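Local structure of folylpolyglutamate synthase/dihydrofolate synthase (Thermotoga maritima, 1O5Z) at residues A[243-248]-A[337-342]; A[369-374]-A[393-398]; A[173-178]-A[195-200]; A[167-172]-A[203-208]. The protein probably catalyses the ATP-dependent addition of L-glutamate to dihydropteroate and to tetrahydrofolate and its polyglutamates, two reactions of folate biosynthesis. All blocks are in the same frame, centred on the assembly; numbering follows the deposited sequence.

From the N terminus, the chain first opens contact 4 at residues 167-172 and then contact 3 at 173-178. Helix 190-197 returns to close contact 3 at 195-200, and contact 4 closes last, at 203-208, so that contact 3 lies wholly within contact 4. The two touch where strands 173-175 and 207-209 run side by side in the large sheet of the Mur ligase middle domain. Contact 1 closes a loop of 88 residues and brings the turn after strand 239-244 against the end of helix 326-339, linking the middle domain to the glutamate ligase domain. Contact 2, a short closure entirely within the latter, follows about 25 Å from contact 1, centre to centre. None of the loops cross.

Contact 1: residues A[243-248]-A[337-342]; sequences KSLKLH and KLYFNG
Tyr339, at the C-terminal end of helix 326-339 in the glutamate ligase domain, reaches across to Leu245, Lys246 and Leu247 in the turn after strand 239-244 of the Mur ligase middle domain. The contact is thus part of the junction between the two domains. Tyr339 CG stands anti to the carbonyl carbon (chi1 -72°), and the ring reaches obliquely across to the turn, meeting its backbone at the edge, close to the ring plane: Lys246 N lies 3.8 Å from Tyr339 CE2, and Leu247 N is 3.9 Å from Tyr339 CD2. Leucines pack at its two ends. Leu245 sits at the hydroxyl end, its CD2 3.7 Å from Tyr339 OH, while nearer the root of the ring Leu247 CD2 lies 3.9 Å from Tyr339 CD2. The two leucines also extend the apolar patch beyond the tyrosine. Leu245 CD1 meets Leu338 CD1 at 3.9 Å, and Leu247 CD1 approaches Phe340 CZ at 4.1 Å, the phenylalanine being the first residue to leave the helical conformation. No hydrogen bond joins the two segments directly. Instead, Tyr339 OH is hydrogen-bonded to Asn250 OD1 and to Gly269 N, and the same Asn250 OD1 also bonds Lys246 N. The domains therefore meet here through apolar side chains, with the Tyr339 phenol adding a polar connection through Asn250 and Gly269, which probably fixes where its ring lies.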
loop_
_atom_site.group_PDB
_atom_site.type_symbol
_atom_site.label_atom_id
_atom_site.label_comp_id
_atom_site.label_asym_id
_atom_site.label_seq_id
_atom_site.Cartn_x
_atom_site.Cartn_y
_atom_site.Cartn_z
ATOM N N LYS A 243 -0.099 0.356 -24.263
ATOM C CA LYS A 243 -0.844 0.205 -25.519
ATOM C C LYS A 243 -2.087 1.078 -25.464
ATOM O O LYS A 243 -2.442 1.670 -26.466
ATOM C CB LYS A 243 -1.238 -1.260 -25.779
ATOM C CG LYS A 243 -0.068 -2.222 -26.052
ATOM C CD LYS A 243 0.684 -1.919 -27.367
ATOM C CE LYS A 243 2.014 -1.183 -27.064
ATOM N NZ LYS A 243 2.762 -0.678 -28.283
ATOM N N SER A 244 -2.753 1.141 -24.302
ATOM C CA SER A 244 -3.868 2.065 -24.091
ATOM C C SER A 244 -4.379 2.077 -22.661
ATOM O O SER A 244 -4.509 1.058 -22.022
ATOM C CB SER A 244 -5.049 1.774 -25.020
ATOM O OG SER A 244 -5.596 0.502 -24.767
ATOM N N LEU A 245 -4.679 3.274 -22.189
ATOM C CA LEU A 245 -5.256 3.497 -20.898
ATOM C C LEU A 245 -6.757 3.633 -21.079
ATOM O O LEU A 245 -7.220 4.385 -21.901
ATOM C CB LEU A 245 -4.697 4.783 -20.336
ATOM C CG LEU A 245 -3.181 4.839 -20.197
ATOM C CD1 LEU A 245 -2.851 6.164 -19.569
ATOM C CD2 LEU A 245 -2.623 3.721 -19.320
ATOM N N LYS A 246 -7.515 2.889 -20.305
ATOM C CA LYS A 246 -8.949 2.891 -20.409
ATOM C C LYS A 246 -9.384 2.384 -19.076
ATOM O O LYS A 246 -8.842 1.399 -18.618
ATOM C CB LYS A 246 -9.373 1.903 -21.483
ATOM C CG LYS A 246 -10.684 2.256 -22.186
ATOM C CD LYS A 246 -11.823 1.284 -21.863
ATOM C CE LYS A 246 -12.132 0.386 -23.048
ATOM N NZ LYS A 246 -13.025 -0.717 -22.605
ATOM N N LEU A 247 -10.345 3.054 -18.462
ATOM C CA LEU A 247 -10.784 2.697 -17.124
ATOM C C LEU A 247 -10.976 1.194 -17.003
ATOM O O LEU A 247 -11.665 0.607 -17.829
ATOM C CB LEU A 247 -12.110 3.380 -16.782
ATOM C CG LEU A 247 -12.186 4.655 -15.936
ATOM C CD1 LEU A 247 -13.563 4.688 -15.306
ATOM C CD2 LEU A 247 -11.143 4.770 -14.836
ATOM N N HIS A 248 -10.356 0.595 -15.990
ATOM C CA HIS A 248 -10.409 -0.869 -15.702
ATOM C C HIS A 248 -9.890 -1.792 -16.815
ATOM O O HIS A 248 -10.118 -2.989 -16.795
ATOM C CB HIS A 248 -11.828 -1.335 -15.313
ATOM C CG HIS A 248 -12.632 -0.301 -14.592
ATOM N ND1 HIS A 248 -12.325 0.125 -13.314
ATOM C CD2 HIS A 248 -13.733 0.395 -14.973
ATOM C CE1 HIS A 248 -13.195 1.048 -12.946
ATOM N NE2 HIS A 248 -14.061 1.228 -13.932
ATOM N N LYS A 337 -7.254 13.857 -15.359
ATOM C CA LYS A 337 -7.273 14.414 -16.698
ATOM C C LYS A 337 -7.148 13.318 -17.774
ATOM O O LYS A 337 -7.549 13.500 -18.943
ATOM C CB LYS A 337 -6.174 15.482 -16.855
ATOM C CG LYS A 337 -6.260 16.738 -15.937
ATOM C CD LYS A 337 -5.682 18.000 -16.680
ATOM C CE LYS A 337 -5.057 19.130 -15.776
ATOM N NZ LYS A 337 -5.921 19.588 -14.631
ATOM N N LEU A 338 -6.594 12.180 -17.385
ATOM C CA LEU A 338 -6.404 11.085 -18.317
ATOM C C LEU A 338 -7.670 10.302 -18.516
ATOM O O LEU A 338 -7.998 9.922 -19.616
ATOM C CB LEU A 338 -5.355 10.117 -17.809
ATOM C CG LEU A 338 -3.902 10.489 -18.033
ATOM C CD1 LEU A 338 -3.050 9.424 -17.397
ATOM C CD2 LEU A 338 -3.576 10.642 -19.527
ATOM N N TYR A 339 -8.371 10.044 -17.439
ATOM C CA TYR A 339 -9.442 9.090 -17.472
ATOM C C TYR A 339 -10.816 9.739 -17.489
ATOM O O TYR A 339 -11.808 9.065 -17.748
ATOM C CB TYR A 339 -9.314 8.165 -16.256
ATOM C CG TYR A 339 -8.157 7.178 -16.366
ATOM C CD1 TYR A 339 -6.972 7.376 -15.680
ATOM C CD2 TYR A 339 -8.256 6.036 -17.149
ATOM C CE1 TYR A 339 -5.929 6.462 -15.769
ATOM C CE2 TYR A 339 -7.220 5.138 -17.242
ATOM C CZ TYR A 339 -6.061 5.348 -16.550
ATOM O OH TYR A 339 -5.018 4.455 -16.647
ATOM N N PHE A 340 -10.889 11.040 -17.210
ATOM C CA PHE A 340 -12.188 11.733 -17.057
ATOM C C PHE A 340 -12.259 13.020 -17.830
ATOM O O PHE A 340 -12.971 13.933 -17.448
ATOM C CB PHE A 340 -12.448 11.989 -15.583
ATOM C CG PHE A 340 -12.656 10.736 -14.824
ATOM C CD1 PHE A 340 -13.903 10.115 -14.828
ATOM C CD2 PHE A 340 -11.599 10.117 -14.179
ATOM C CE1 PHE A 340 -14.105 8.918 -14.131
ATOM C CE2 PHE A 340 -11.789 8.942 -13.497
ATOM C CZ PHE A 340 -13.052 8.335 -13.462
ATOM N N ASN A 341 -11.535 13.076 -18.931
ATOM C CA ASN A 341 -11.319 14.331 -19.621
ATOM C C ASN A 341 -12.617 15.135 -19.913
ATOM O O ASN A 341 -12.788 16.298 -19.445
ATOM C CB ASN A 341 -10.550 14.070 -20.884
ATOM C CG ASN A 341 -10.138 15.340 -21.566
ATOM O OD1 ASN A 341 -9.652 16.253 -20.918
ATOM N ND2 ASN A 341 -10.323 15.409 -22.878
ATOM N N GLY A 342 -13.553 14.511 -20.632
ATOM C CA GLY A 342 -14.866 15.146 -20.891
ATOM C C GLY A 342 -15.855 15.182 -19.712
ATOM O O GLY A 342 -16.921 15.796 -19.803
#

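Contact 2: residues A[369-374]-A[393-398]; sequences ERVIVT and KFFKNV
Val371, on strand 370-373, presents its side chain to one face of the Phe395 ring, the two side chains crossing at about a right angle. Its CG2 makes a CH-pi contact, 4.0 Å from the Phe395 ring centroid and 16° off the ring normal. CG1, anti to the backbone N at a chi1 of 180°, comes to the same ring at 4.1 Å from Phe395 CD1, and so both methyls of the valine meet the aromatic group. Near the rim of the opposite face Phe394 CB stands 3.9 Å above the plane, so that the ring sits between its chain neighbour and the strand. An alanine at this position would remove the ring and is likely to cost both Val371 methyls their aromatic partner, opening a gap between strand and loop. Asn397 crosses Val371 from another side, also at roughly a right angle, with Asn397 ND2 3.4 Å from Val371 CG2. This is packing, for no hydrogen bond links the segments. Further along the strand, Val373 CG2 meets Val398 CG1 obliquely at 3.5 Å, and both valines also touch Ala391 of helix 384-394. The backbone of Val371 pairs with Glu399, just beyond the loop. Strand 370-373, helix 384-394 and the parallel strand 399-400 thus form a beta-alpha-beta unit at the margin of the glutamate ligase domain sheet, and these contacts pack the helix-to-strand turn against its first strand.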
loop_
_atom_site.group_PDB
_atom_site.type_symbol
_atom_site.label_atom_id
_atom_site.label_comp_id
_atom_site.label_asym_id
_atom_site.label_seq_id
_atom_site.Cartn_x
_atom_site.Cartn_y
_atom_site.Cartn_z
ATOM N N GLU A 369 -17.200 20.535 -11.040
ATOM C CA GLU A 369 -18.419 21.216 -11.252
ATOM C C GLU A 369 -19.029 21.514 -9.887
ATOM O O GLU A 369 -19.900 22.316 -9.779
ATOM C CB GLU A 369 -19.329 20.271 -12.009
ATOM C CG GLU A 369 -20.283 20.912 -12.959
ATOM C CD GLU A 369 -19.582 21.365 -14.184
ATOM O OE1 GLU A 369 -20.175 22.196 -14.897
ATOM O OE2 GLU A 369 -18.445 20.883 -14.405
ATOM N N ARG A 370 -18.604 20.821 -8.849
ATOM C CA ARG A 370 -19.253 20.914 -7.568
ATOM C C ARG A 370 -18.273 20.471 -6.508
ATOM O O ARG A 370 -17.569 19.457 -6.689
ATOM C CB ARG A 370 -20.475 20.007 -7.548
ATOM C CG ARG A 370 -21.297 20.075 -6.282
ATOM C CD ARG A 370 -22.495 19.177 -6.333
ATOM N NE ARG A 370 -23.217 19.163 -5.059
ATOM C CZ ARG A 370 -24.038 18.206 -4.700
ATOM N NH1 ARG A 370 -24.221 17.169 -5.484
ATOM N NH2 ARG A 370 -24.661 18.260 -3.531
ATOM N N VAL A 371 -18.197 21.261 -5.435
ATOM C CA VAL A 371 -17.264 21.036 -4.364
ATOM C C VAL A 371 -18.034 20.997 -3.053
ATOM O O VAL A 371 -18.817 21.892 -2.719
ATOM C CB VAL A 371 -16.119 22.078 -4.334
ATOM C CG1 VAL A 371 -15.147 21.813 -3.167
ATOM C CG2 VAL A 371 -15.360 22.087 -5.667
ATOM N N ILE A 372 -17.821 19.895 -2.353
ATOM C CA ILE A 372 -18.415 19.615 -1.082
ATOM C C ILE A 372 -17.274 19.332 -0.103
ATOM O O ILE A 372 -16.514 18.422 -0.298
ATOM C CB ILE A 372 -19.300 18.374 -1.169
ATOM C CG1 ILE A 372 -20.372 18.546 -2.244
ATOM C CG2 ILE A 372 -19.896 18.072 0.203
ATOM C CD1 ILE A 372 -21.112 17.258 -2.527
ATOM N N VAL A 373 -17.178 20.148 0.941
ATOM C CA VAL A 373 -16.239 19.959 2.006
ATOM C C VAL A 373 -17.013 19.166 3.047
ATOM O O VAL A 373 -18.179 19.450 3.334
ATOM C CB VAL A 373 -15.797 21.312 2.624
ATOM C CG1 VAL A 373 -14.756 21.094 3.706
ATOM C CG2 VAL A 373 -15.249 22.255 1.530
ATOM N N THR A 374 -16.342 18.195 3.632
ATOM C CA THR A 374 -16.964 17.308 4.609
ATOM C C THR A 374 -16.039 17.129 5.778
ATOM O O THR A 374 -14.884 17.543 5.707
ATOM C CB THR A 374 -17.289 15.976 3.930
ATOM O OG1 THR A 374 -18.168 15.259 4.768
ATOM C CG2 THR A 374 -16.072 15.082 3.748
ATOM N N LYS A 393 -12.140 30.465 -0.295
ATOM C CA LYS A 393 -11.054 31.237 -0.977
ATOM C C LYS A 393 -10.719 30.795 -2.430
ATOM O O LYS A 393 -10.249 31.617 -3.222
ATOM C CB LYS A 393 -9.779 31.163 -0.140
ATOM C CG LYS A 393 -9.243 32.490 0.320
ATOM C CD LYS A 393 -8.057 32.276 1.248
ATOM C CE LYS A 393 -7.203 33.516 1.372
ATOM N NZ LYS A 393 -5.766 33.145 1.532
ATOM N N PHE A 394 -10.963 29.515 -2.768
ATOM C CA PHE A 394 -10.709 28.927 -4.123
ATOM C C PHE A 394 -11.895 28.580 -5.041
ATOM O O PHE A 394 -11.645 28.387 -6.216
ATOM C CB PHE A 394 -9.861 27.650 -4.022
ATOM C CG PHE A 394 -8.648 27.835 -3.220
ATOM C CD1 PHE A 394 -8.638 27.507 -1.885
ATOM C CD2 PHE A 394 -7.533 28.387 -3.777
ATOM C CE1 PHE A 394 -7.522 27.737 -1.097
ATOM C CE2 PHE A 394 -6.405 28.638 -3.007
ATOM C CZ PHE A 394 -6.401 28.304 -1.655
ATOM N N PHE A 395 -13.140 28.464 -4.574
ATOM C CA PHE A 395 -14.243 28.016 -5.469
ATOM C C PHE A 395 -15.560 28.718 -5.139
ATOM O O PHE A 395 -15.890 28.851 -3.980
ATOM C CB PHE A 395 -14.563 26.476 -5.373
ATOM C CG PHE A 395 -13.367 25.532 -5.109
ATOM C CD1 PHE A 395 -12.983 25.203 -3.800
ATOM C CD2 PHE A 395 -12.714 24.898 -6.158
ATOM C CE1 PHE A 395 -11.917 24.342 -3.545
ATOM C CE2 PHE A 395 -11.666 24.009 -5.901
ATOM C CZ PHE A 395 -11.283 23.719 -4.594
ATOM N N LYS A 396 -16.359 29.075 -6.139
ATOM C CA LYS A 396 -17.674 29.718 -5.881
ATOM C C LYS A 396 -18.661 28.703 -5.321
ATOM O O LYS A 396 -19.577 29.004 -4.551
ATOM C CB LYS A 396 -18.244 30.329 -7.171
ATOM N N ASN A 397 -18.433 27.479 -5.733
ATOM C CA ASN A 397 -19.236 26.335 -5.382
ATOM C C ASN A 397 -19.578 26.172 -3.872
ATOM O O ASN A 397 -20.758 25.961 -3.479
ATOM C CB ASN A 397 -18.494 25.031 -5.878
ATOM C CG ASN A 397 -17.890 25.167 -7.344
ATOM O OD1 ASN A 397 -18.491 25.785 -8.232
ATOM N ND2 ASN A 397 -16.708 24.588 -7.560
ATOM N N VAL A 398 -18.545 26.236 -3.033
ATOM C CA VAL A 398 -18.510 25.376 -1.822
ATOM C C VAL A 398 -19.828 25.056 -1.085
ATOM O O VAL A 398 -20.574 25.949 -0.701
ATOM C CB VAL A 398 -17.488 25.873 -0.819
ATOM C CG1 VAL A 398 -17.287 24.830 0.260
ATOM C CG2 VAL A 398 -16.195 26.161 -1.544
#

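Contact 3: residues A[173-178]-A[195-200]; sequences STIVTV and WEKSGI. With SO4 (sulfate ion), chain B.
Lys197, in the last turn of helix 190-197, lies against Ile175 and the chain that follows strand 173-175. Its CB starts beside the isoleucine, 4.2 Å from Ile175 CG2, and the chain then runs out nearly extended as far as CE. CD passes the loop after the strand, 3.8 Å from Thr177 O, and also touches Ile175 CG2 and Val178 CG2. A turn about the CD-CE bond (chi4 -37°) brings NZ onto a sulfate ion, probably from the crystallisation liquor. Lys197 NZ donates a hydrogen bond of 2.8 Å to sulfate O3 and a weaker one to O4, while Gly159 N provides the anion with another donor. The helix backbone is packed as well: Ile175 CD1 comes to 3.2 Å from Lys197 O. Ile200, whose CG1 stands between the backbone N and the carbonyl carbon (chi1 78°), sends its CD1 to 3.4 Å from Thr174 O, and the same methyl lies against Ile175 CG1. A single hydrogen bond crosses between the segments, from Ser173 OG to Ile200 O at 2.8 Å, the donor standing 25° out of the carbonyl plane. The fold here is that of the Mur ligase middle domain, with the lysine touching Thr60 and Thr177 OG1 bonded to Asn61 N in the P-loop after strand 53-58. In related folylpolyglutamate synthases and Mur ligases a lysine at the corresponding position is carbamylated and serves the magnesium site; Lys197, beside the P-loop, probably occupies that active-site position.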
loop_
_atom_site.group_PDB
_atom_site.type_symbol
_atom_site.label_atom_id
_atom_site.label_comp_id
_atom_site.label_asym_id
_atom_site.label_seq_id
_atom_site.Cartn_x
_atom_site.Cartn_y
_atom_site.Cartn_z
ATOM N N SER A 173 14.650 -9.046 -3.915
ATOM C CA SER A 173 14.436 -7.773 -3.213
ATOM C C SER A 173 14.136 -6.755 -4.301
ATOM O O SER A 173 14.846 -6.670 -5.317
ATOM C CB SER A 173 15.693 -7.337 -2.467
ATOM O OG SER A 173 16.136 -8.363 -1.596
ATOM N N THR A 174 13.062 -6.014 -4.092
ATOM C CA THR A 174 12.602 -5.013 -5.039
ATOM C C THR A 174 12.589 -3.656 -4.382
ATOM O O THR A 174 12.083 -3.505 -3.255
ATOM C CB THR A 174 11.202 -5.408 -5.495
ATOM O OG1 THR A 174 11.281 -6.715 -6.087
ATOM C CG2 THR A 174 10.637 -4.444 -6.616
ATOM N N ILE A 175 13.194 -2.681 -5.046
ATOM C CA ILE A 175 13.041 -1.296 -4.634
ATOM C C ILE A 175 12.338 -0.541 -5.755
ATOM O O ILE A 175 12.945 -0.177 -6.777
ATOM C CB ILE A 175 14.390 -0.680 -4.275
ATOM C CG1 ILE A 175 15.006 -1.462 -3.092
ATOM C CG2 ILE A 175 14.192 0.800 -3.877
ATOM C CD1 ILE A 175 16.459 -1.150 -2.790
ATOM N N VAL A 176 11.035 -0.353 -5.594
ATOM C CA VAL A 176 10.235 0.084 -6.724
ATOM C C VAL A 176 10.727 1.460 -7.188
ATOM O O VAL A 176 11.080 1.641 -8.361
ATOM C CB VAL A 176 8.720 0.128 -6.411
ATOM C CG1 VAL A 176 7.936 0.498 -7.708
ATOM C CG2 VAL A 176 8.212 -1.188 -5.832
ATOM N N THR A 177 10.745 2.414 -6.241
ATOM C CA THR A 177 11.312 3.742 -6.429
ATOM C C THR A 177 12.051 4.260 -5.205
ATOM O O THR A 177 11.890 3.768 -4.101
ATOM C CB THR A 177 10.225 4.831 -6.819
ATOM O OG1 THR A 177 9.273 5.105 -5.738
ATOM C CG2 THR A 177 9.414 4.371 -8.063
ATOM N N VAL A 178 12.832 5.310 -5.457
ATOM C CA VAL A 178 13.411 6.126 -4.423
ATOM C C VAL A 178 13.091 7.593 -4.727
ATOM O O VAL A 178 13.679 8.179 -5.642
ATOM C CB VAL A 178 14.938 5.916 -4.360
ATOM C CG1 VAL A 178 15.548 6.818 -3.273
ATOM C CG2 VAL A 178 15.288 4.396 -4.201
ATOM N N TRP A 195 20.065 4.867 0.273
ATOM C CA TRP A 195 20.867 3.976 1.086
ATOM C C TRP A 195 20.042 3.151 2.072
ATOM O O TRP A 195 20.191 1.938 2.158
ATOM C CB TRP A 195 21.926 4.769 1.833
ATOM C CG TRP A 195 22.955 3.892 2.269
ATOM C CD1 TRP A 195 23.887 3.247 1.484
ATOM C CD2 TRP A 195 23.178 3.477 3.585
ATOM N NE1 TRP A 195 24.688 2.451 2.264
ATOM C CE2 TRP A 195 24.275 2.576 3.563
ATOM C CE3 TRP A 195 22.577 3.781 4.797
ATOM C CZ2 TRP A 195 24.781 2.001 4.699
ATOM C CZ3 TRP A 195 23.059 3.198 5.929
ATOM C CH2 TRP A 195 24.164 2.317 5.878
ATOM N N GLU A 196 19.171 3.827 2.809
ATOM C CA GLU A 196 18.223 3.170 3.727
ATOM C C GLU A 196 17.445 2.043 3.022
ATOM O O GLU A 196 17.347 0.916 3.514
ATOM C CB GLU A 196 17.277 4.244 4.335
ATOM C CG GLU A 196 16.505 3.841 5.597
ATOM C CD GLU A 196 17.409 3.517 6.817
ATOM O OE1 GLU A 196 18.639 3.851 6.788
ATOM O OE2 GLU A 196 16.876 2.941 7.822
ATOM N N LYS A 197 16.938 2.352 1.836
ATOM C CA LYS A 197 16.213 1.388 1.035
ATOM C C LYS A 197 17.064 0.215 0.521
ATOM O O LYS A 197 16.579 -0.909 0.419
ATOM C CB LYS A 197 15.529 2.097 -0.162
ATOM C CG LYS A 197 14.431 2.982 0.307
ATOM C CD LYS A 197 13.338 3.218 -0.654
ATOM C CE LYS A 197 12.461 4.399 -0.160
ATOM N NZ LYS A 197 12.248 4.495 1.299
ATOM N N SER A 198 18.318 0.460 0.170
ATOM C CA SER A 198 19.125 -0.640 -0.288
ATOM C C SER A 198 19.625 -1.545 0.831
ATOM O O SER A 198 20.324 -2.503 0.522
ATOM C CB SER A 198 20.262 -0.209 -1.236
ATOM O OG SER A 198 20.627 1.109 -1.043
ATOM N N GLY A 199 19.232 -1.295 2.092
ATOM C CA GLY A 199 19.433 -2.263 3.196
ATOM C C GLY A 199 18.664 -3.575 3.100
ATOM O O GLY A 199 18.949 -4.521 3.853
ATOM N N ILE A 200 17.660 -3.634 2.210
ATOM C CA ILE A 200 16.964 -4.893 1.862
ATOM C C ILE A 200 17.644 -5.703 0.760
ATOM O O ILE A 200 17.155 -6.774 0.405
ATOM C CB ILE A 200 15.481 -4.623 1.490
ATOM C CG1 ILE A 200 15.315 -4.075 0.063
ATOM C CG2 ILE A 200 14.859 -3.593 2.476
ATOM C CD1 ILE A 200 13.838 -4.183 -0.424
HETATM S S SO4 B . 9.251 4.600 2.625
HETATM O O1 SO4 B . 8.074 4.132 3.361
HETATM O O2 SO4 B . 8.876 5.736 1.791
HETATM O O3 SO4 B . 9.725 3.463 1.825
HETATM O O4 SO4 B . 10.336 4.968 3.523
#

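Contact 4: residues A[167-172]-A[203-208]; sequences VVFPLC and ERVPLV
Val205 and Pro206 pack against the stretch from Phe169 to Cys172, and apolar contacts make up much of the interface. Val205 divides its two methyls: CG2 lies 3.4 Å from Phe169 CE2, the side chains crossing at a slant, whereas CG1 reaches 4.0 Å from Pro170 CG and also rests near Cys172 CA. Cys172 turns its sulfur anti to the backbone N (chi1 -170°), which brings SG to 3.6 Å from Val208 CG2, with the ring of Pro206 also nearby. A second group of contacts sets carbon against backbone oxygen. Pro170 O is 3.3 Å from Val205 CG2, and Leu171 O lies equally close to Pro206 CG. The Phe169 ring turns its edge to Glu203, whose carbonyl oxygen sits near the ring plane at 3.5 Å from Phe169 CE2, with Glu203 CB in plane beyond CZ. Replacing Val205 by a glycine would take away both methyls and would probably leave a gap where they met the Phe169 ring and Pro170, with the ring freer to shift. Hydrogen bonds form no part of this interface; they begin just past it, where the backbones of Pro206 and Ser173 pair. The touching parts, 169-172 and 203-208, run 31° apart as they enter the neighbouring parallel strands 173-175 and 207-209. They form the approach to adjacent strands of the central sheet of the Mur ligase middle domain, a member of the P-loop NTPase clan.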
loop_
_atom_site.group_PDB
_atom_site.type_symbol
_atom_site.label_atom_id
_atom_site.label_comp_id
_atom_site.label_asym_id
_atom_site.label_seq_id
_atom_site.Cartn_x
_atom_site.Cartn_y
_atom_site.Cartn_z
ATOM N N VAL A 167 14.274 -8.817 8.277
ATOM C CA VAL A 167 14.834 -10.004 8.868
ATOM C C VAL A 167 14.856 -11.169 7.883
ATOM O O VAL A 167 15.406 -12.224 8.180
ATOM C CB VAL A 167 14.079 -10.365 10.151
ATOM C CG1 VAL A 167 14.261 -9.252 11.172
ATOM C CG2 VAL A 167 12.614 -10.604 9.915
ATOM N N VAL A 168 14.221 -10.988 6.718
ATOM C CA VAL A 168 14.089 -12.076 5.754
ATOM C C VAL A 168 15.327 -12.183 4.887
ATOM O O VAL A 168 16.111 -11.242 4.797
ATOM C CB VAL A 168 12.857 -11.905 4.805
ATOM C CG1 VAL A 168 11.587 -11.794 5.596
ATOM C CG2 VAL A 168 13.001 -10.708 3.850
ATOM N N PHE A 169 15.481 -13.362 4.277
ATOM C CA PHE A 169 16.358 -13.585 3.124
ATOM C C PHE A 169 15.494 -14.060 1.926
ATOM O O PHE A 169 15.109 -15.222 1.842
ATOM C CB PHE A 169 17.397 -14.614 3.479
ATOM C CG PHE A 169 18.715 -14.285 2.967
ATOM C CD1 PHE A 169 19.590 -13.516 3.740
ATOM C CD2 PHE A 169 19.101 -14.725 1.684
ATOM C CE1 PHE A 169 20.846 -13.180 3.264
ATOM C CE2 PHE A 169 20.383 -14.420 1.168
ATOM C CZ PHE A 169 21.271 -13.650 1.955
ATOM N N PRO A 170 15.123 -13.131 1.057
ATOM C CA PRO A 170 14.118 -13.402 0.054
ATOM C C PRO A 170 14.662 -14.031 -1.220
ATOM O O PRO A 170 15.868 -14.134 -1.410
ATOM C CB PRO A 170 13.566 -12.002 -0.245
ATOM C CG PRO A 170 14.697 -11.098 -0.049
ATOM C CD PRO A 170 15.590 -11.728 0.991
ATOM N N LEU A 171 13.758 -14.416 -2.098
ATOM C CA LEU A 171 14.139 -14.854 -3.424
ATOM C C LEU A 171 14.533 -13.646 -4.315
ATOM O O LEU A 171 15.294 -13.773 -5.278
ATOM C CB LEU A 171 12.972 -15.628 -4.055
ATOM C CG LEU A 171 12.529 -16.908 -3.343
ATOM C CD1 LEU A 171 11.244 -17.411 -3.983
ATOM C CD2 LEU A 171 13.626 -17.941 -3.451
ATOM N N CYS A 172 14.001 -12.481 -3.965
ATOM C CA CYS A 172 14.227 -11.270 -4.699
ATOM C C CYS A 172 13.887 -10.125 -3.783
ATOM O O CYS A 172 12.980 -10.230 -2.967
ATOM C CB CYS A 172 13.295 -11.213 -5.910
ATOM S SG CYS A 172 13.698 -9.874 -7.059
ATOM N N GLU A 203 22.746 -10.834 0.179
ATOM C CA GLU A 203 23.843 -11.494 -0.512
ATOM C C GLU A 203 23.365 -12.458 -1.585
ATOM O O GLU A 203 22.633 -13.379 -1.313
ATOM C CB GLU A 203 24.710 -12.248 0.497
ATOM C CG GLU A 203 25.966 -12.889 -0.092
ATOM C CD GLU A 203 27.062 -11.901 -0.430
ATOM O OE1 GLU A 203 26.981 -10.736 0.031
ATOM O OE2 GLU A 203 28.010 -12.312 -1.149
ATOM N N ARG A 204 23.789 -12.221 -2.815
ATOM C CA ARG A 204 23.434 -13.087 -3.929
ATOM C C ARG A 204 21.970 -13.030 -4.317
ATOM O O ARG A 204 21.590 -13.632 -5.291
ATOM C CB ARG A 204 23.810 -14.538 -3.631
ATOM C CG ARG A 204 25.270 -14.712 -3.452
ATOM C CD ARG A 204 25.951 -15.035 -4.728
ATOM N NE ARG A 204 27.389 -14.860 -4.618
ATOM C CZ ARG A 204 28.231 -15.045 -5.617
ATOM N NH1 ARG A 204 27.775 -15.443 -6.801
ATOM N NH2 ARG A 204 29.536 -14.836 -5.438
ATOM N N VAL A 205 21.157 -12.279 -3.594
ATOM C CA VAL A 205 19.741 -12.207 -3.887
ATOM C C VAL A 205 19.600 -11.118 -4.899
ATOM O O VAL A 205 20.085 -10.026 -4.698
ATOM C CB VAL A 205 18.906 -11.829 -2.630
ATOM C CG1 VAL A 205 17.462 -11.505 -2.976
ATOM C CG2 VAL A 205 18.964 -12.941 -1.599
ATOM N N PRO A 206 18.922 -11.383 -5.995
ATOM C CA PRO A 206 18.750 -10.328 -6.999
ATOM C C PRO A 206 18.006 -9.114 -6.456
ATOM O O PRO A 206 17.305 -9.192 -5.429
ATOM C CB PRO A 206 17.933 -11.003 -8.097
ATOM C CG PRO A 206 17.281 -12.187 -7.407
ATOM C CD PRO A 206 18.301 -12.658 -6.415
ATOM N N LEU A 207 18.203 -7.993 -7.145
ATOM C CA LEU A 207 17.491 -6.749 -6.862
ATOM C C LEU A 207 16.783 -6.306 -8.144
ATOM O O LEU A 207 17.404 -6.278 -9.240
ATOM C CB LEU A 207 18.476 -5.645 -6.458
ATOM C CG LEU A 207 17.964 -4.196 -6.610
ATOM C CD1 LEU A 207 16.799 -3.935 -5.605
ATOM C CD2 LEU A 207 19.106 -3.212 -6.419
ATOM N N VAL A 208 15.519 -5.923 -7.990
ATOM C CA VAL A 208 14.763 -5.288 -9.066
ATOM C C VAL A 208 14.350 -3.874 -8.690
ATOM O O VAL A 208 13.844 -3.644 -7.600
ATOM C CB VAL A 208 13.533 -6.098 -9.385
ATOM C CG1 VAL A 208 12.722 -5.435 -10.489
ATOM C CG2 VAL A 208 13.942 -7.472 -9.757
#